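Local coordinates for protein (5-formylfuran-3-yl)methyl phosphate transaminase (PDB 2Z61) that transfers an amino group from alanine to a furancarboxaldehyde phosphate, using pyridoxal 5'-phosphate, to make the furan precursor of methanofuran, at residues Leu102-Ser107 and Glu242-Leu247. Numbering follows the deposited sequence.
Sequences LFFALS and EAILKL
F104 reaches from helix 98-109 to helix 238-251 and lodges against I244 and L247, one turn apart on the second helix. L247 lies over one face of the phenyl ring: its CB is 4.3 Å from the ring centroid and only 13° off the normal, a CH-pi contact. I244 meets the base of the same side chain, its CG2 3.9 Å from F104 CB. Being branched at CB, I244 makes two contacts at once: with CG1 beside the backbone N, CG2 is left to pack on F104, while the extended arm carries CD1 to within 4.0 Å of A105 CA. The A105 methyl points away to strand 214-219, so the backbone at CA faces I244 CD1, and a small residue fits between helix and sheet. L247 splits its tasks too: while CB sits over the ring, offset toward its rim, CD1 lies against the F104 carbonyl, 3.5 Å from O, and 3.8 Å from S107 CB.

S107 suits this buried place because its hydroxyl is turned back into its own helix. Set beside the backbone N (chi1 -62°), OG donates to F103 O over 2.9 Å, and S107 N bonds the same oxygen from the opposite face of the carbonyl plane. S107 CB already faces helix 238-251, so the methylene is what meets L247.

The segment axes pass 9.3 Å apart, their N-to-C directions 119° apart. Behind this interface, L102 and L106 pack on helix 125-132 and strand 185-189. The second subunit of the homodimer closes another side: its L251 packs on F103, its L6 on A243, bringing both helices to the dimer interface.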
loop_
_atom_site.group_PDB
_atom_site.type_symbol
_atom_site.label_atom_id
_atom_site.label_comp_id
_atom_site.label_asym_id
_atom_site.label_seq_id
_atom_site.Cartn_x
_atom_site.Cartn_y
_atom_site.Cartn_z
ATOM N N LEU A 102 -2.011 -6.153 7.840
ATOM C CA LEU A 102 -1.828 -6.061 9.280
ATOM C C LEU A 102 -2.124 -4.633 9.756
ATOM O O LEU A 102 -2.880 -4.431 10.704
ATOM C CB LEU A 102 -0.394 -6.445 9.651
ATOM C CG LEU A 102 -0.038 -6.388 11.142
ATOM C CD1 LEU A 102 -0.738 -7.508 11.897
ATOM C CD2 LEU A 102 1.466 -6.503 11.303
ATOM N N PHE A 103 -1.534 -3.646 9.091
ATOM C CA PHE A 103 -1.764 -2.263 9.491
ATOM C C PHE A 103 -3.251 -1.912 9.524
ATOM O O PHE A 103 -3.728 -1.292 10.468
ATOM C CB PHE A 103 -1.041 -1.294 8.560
ATOM C CG PHE A 103 -1.192 0.138 8.975
ATOM C CD1 PHE A 103 -0.452 0.645 10.038
ATOM C CD2 PHE A 103 -2.119 0.962 8.349
ATOM C CE1 PHE A 103 -0.638 1.953 10.470
ATOM C CE2 PHE A 103 -2.309 2.272 8.777
ATOM C CZ PHE A 103 -1.569 2.764 9.837
ATOM N N PHE A 104 -3.978 -2.305 8.480
ATOM C CA PHE A 104 -5.407 -2.038 8.404
ATOM C C PHE A 104 -6.166 -2.750 9.526
ATOM O O PHE A 104 -7.137 -2.213 10.065
ATOM C CB PHE A 104 -5.956 -2.491 7.047
ATOM C CG PHE A 104 -5.523 -1.634 5.885
ATOM C CD1 PHE A 104 -5.787 -2.037 4.576
ATOM C CD2 PHE A 104 -4.880 -0.418 6.093
ATOM C CE1 PHE A 104 -5.420 -1.238 3.486
ATOM C CE2 PHE A 104 -4.510 0.387 5.012
ATOM C CZ PHE A 104 -4.781 -0.025 3.706
ATOM N N ALA A 105 -5.722 -3.961 9.870
ATOM C CA ALA A 105 -6.361 -4.742 10.933
ATOM C C ALA A 105 -6.263 -4.003 12.264
ATOM O O ALA A 105 -7.274 -3.795 12.940
ATOM C CB ALA A 105 -5.702 -6.121 11.044
ATOM N N LEU A 106 -5.043 -3.611 12.629
ATOM C CA LEU A 106 -4.810 -2.875 13.872
ATOM C C LEU A 106 -5.606 -1.562 13.894
ATOM O O LEU A 106 -6.211 -1.214 14.913
ATOM C CB LEU A 106 -3.310 -2.585 14.047
ATOM C CG LEU A 106 -2.406 -3.751 14.479
ATOM C CD1 LEU A 106 -0.940 -3.369 14.318
ATOM C CD2 LEU A 106 -2.698 -4.133 15.932
ATOM N N SER A 107 -5.624 -0.849 12.766
ATOM C CA SER A 107 -6.346 0.426 12.682
ATOM C C SER A 107 -7.828 0.333 13.005
ATOM O O SER A 107 -8.388 1.221 13.649
ATOM C CB SER A 107 -6.213 1.038 11.281
ATOM O OG SER A 107 -4.866 1.337 10.960
ATOM N N GLU A 242 -15.787 -4.905 6.759
ATOM C CA GLU A 242 -16.404 -3.697 6.231
ATOM C C GLU A 242 -15.562 -2.474 6.597
ATOM O O GLU A 242 -15.454 -1.521 5.821
ATOM C CB GLU A 242 -17.812 -3.542 6.807
ATOM C CG GLU A 242 -18.832 -2.988 5.827
ATOM C CD GLU A 242 -19.034 -3.895 4.619
ATOM O OE1 GLU A 242 -19.381 -5.083 4.815
ATOM O OE2 GLU A 242 -18.851 -3.420 3.474
ATOM N N ALA A 243 -14.970 -2.506 7.788
ATOM C CA ALA A 243 -14.149 -1.403 8.259
ATOM C C ALA A 243 -12.831 -1.339 7.486
ATOM O O ALA A 243 -12.375 -0.262 7.108
ATOM C CB ALA A 243 -13.876 -1.558 9.753
ATOM N N ILE A 244 -12.223 -2.499 7.268
ATOM C CA ILE A 244 -10.965 -2.575 6.541
ATOM C C ILE A 244 -11.172 -2.136 5.095
ATOM O O ILE A 244 -10.273 -1.574 4.482
ATOM C CB ILE A 244 -10.372 -4.014 6.613
ATOM C CG1 ILE A 244 -9.887 -4.283 8.044
ATOM C CG2 ILE A 244 -9.219 -4.176 5.626
ATOM C CD1 ILE A 244 -9.192 -5.602 8.238
ATOM N N LEU A 245 -12.366 -2.369 4.559
ATOM C CA LEU A 245 -12.681 -1.971 3.192
ATOM C C LEU A 245 -12.621 -0.449 3.034
ATOM O O LEU A 245 -12.086 0.060 2.048
ATOM C CB LEU A 245 -14.071 -2.469 2.791
ATOM C CG LEU A 245 -14.532 -2.154 1.363
ATOM C CD1 LEU A 245 -13.457 -2.565 0.356
ATOM C CD2 LEU A 245 -15.831 -2.896 1.077
ATOM N N LYS A 246 -13.179 0.272 4.003
ATOM C CA LYS A 246 -13.167 1.727 3.980
ATOM C C LYS A 246 -11.733 2.231 3.975
ATOM O O LYS A 246 -11.401 3.167 3.243
ATOM C CB LYS A 246 -13.914 2.283 5.193
ATOM C CG LYS A 246 -15.372 1.845 5.261
ATOM C CD LYS A 246 -15.966 2.060 6.645
ATOM C CE LYS A 246 -15.857 3.511 7.080
ATOM N NZ LYS A 246 -16.712 4.401 6.248
ATOM N N LEU A 247 -10.883 1.612 4.790
ATOM C CA LEU A 247 -9.482 2.004 4.845
ATOM C C LEU A 247 -8.824 1.733 3.492
ATOM O O LEU A 247 -8.070 2.562 2.975
ATOM C CB LEU A 247 -8.751 1.219 5.938
ATOM C CG LEU A 247 -9.096 1.571 7.385
ATOM C CD1 LEU A 247 -8.486 0.546 8.313
ATOM C CD2 LEU A 247 -8.581 2.969 7.718
#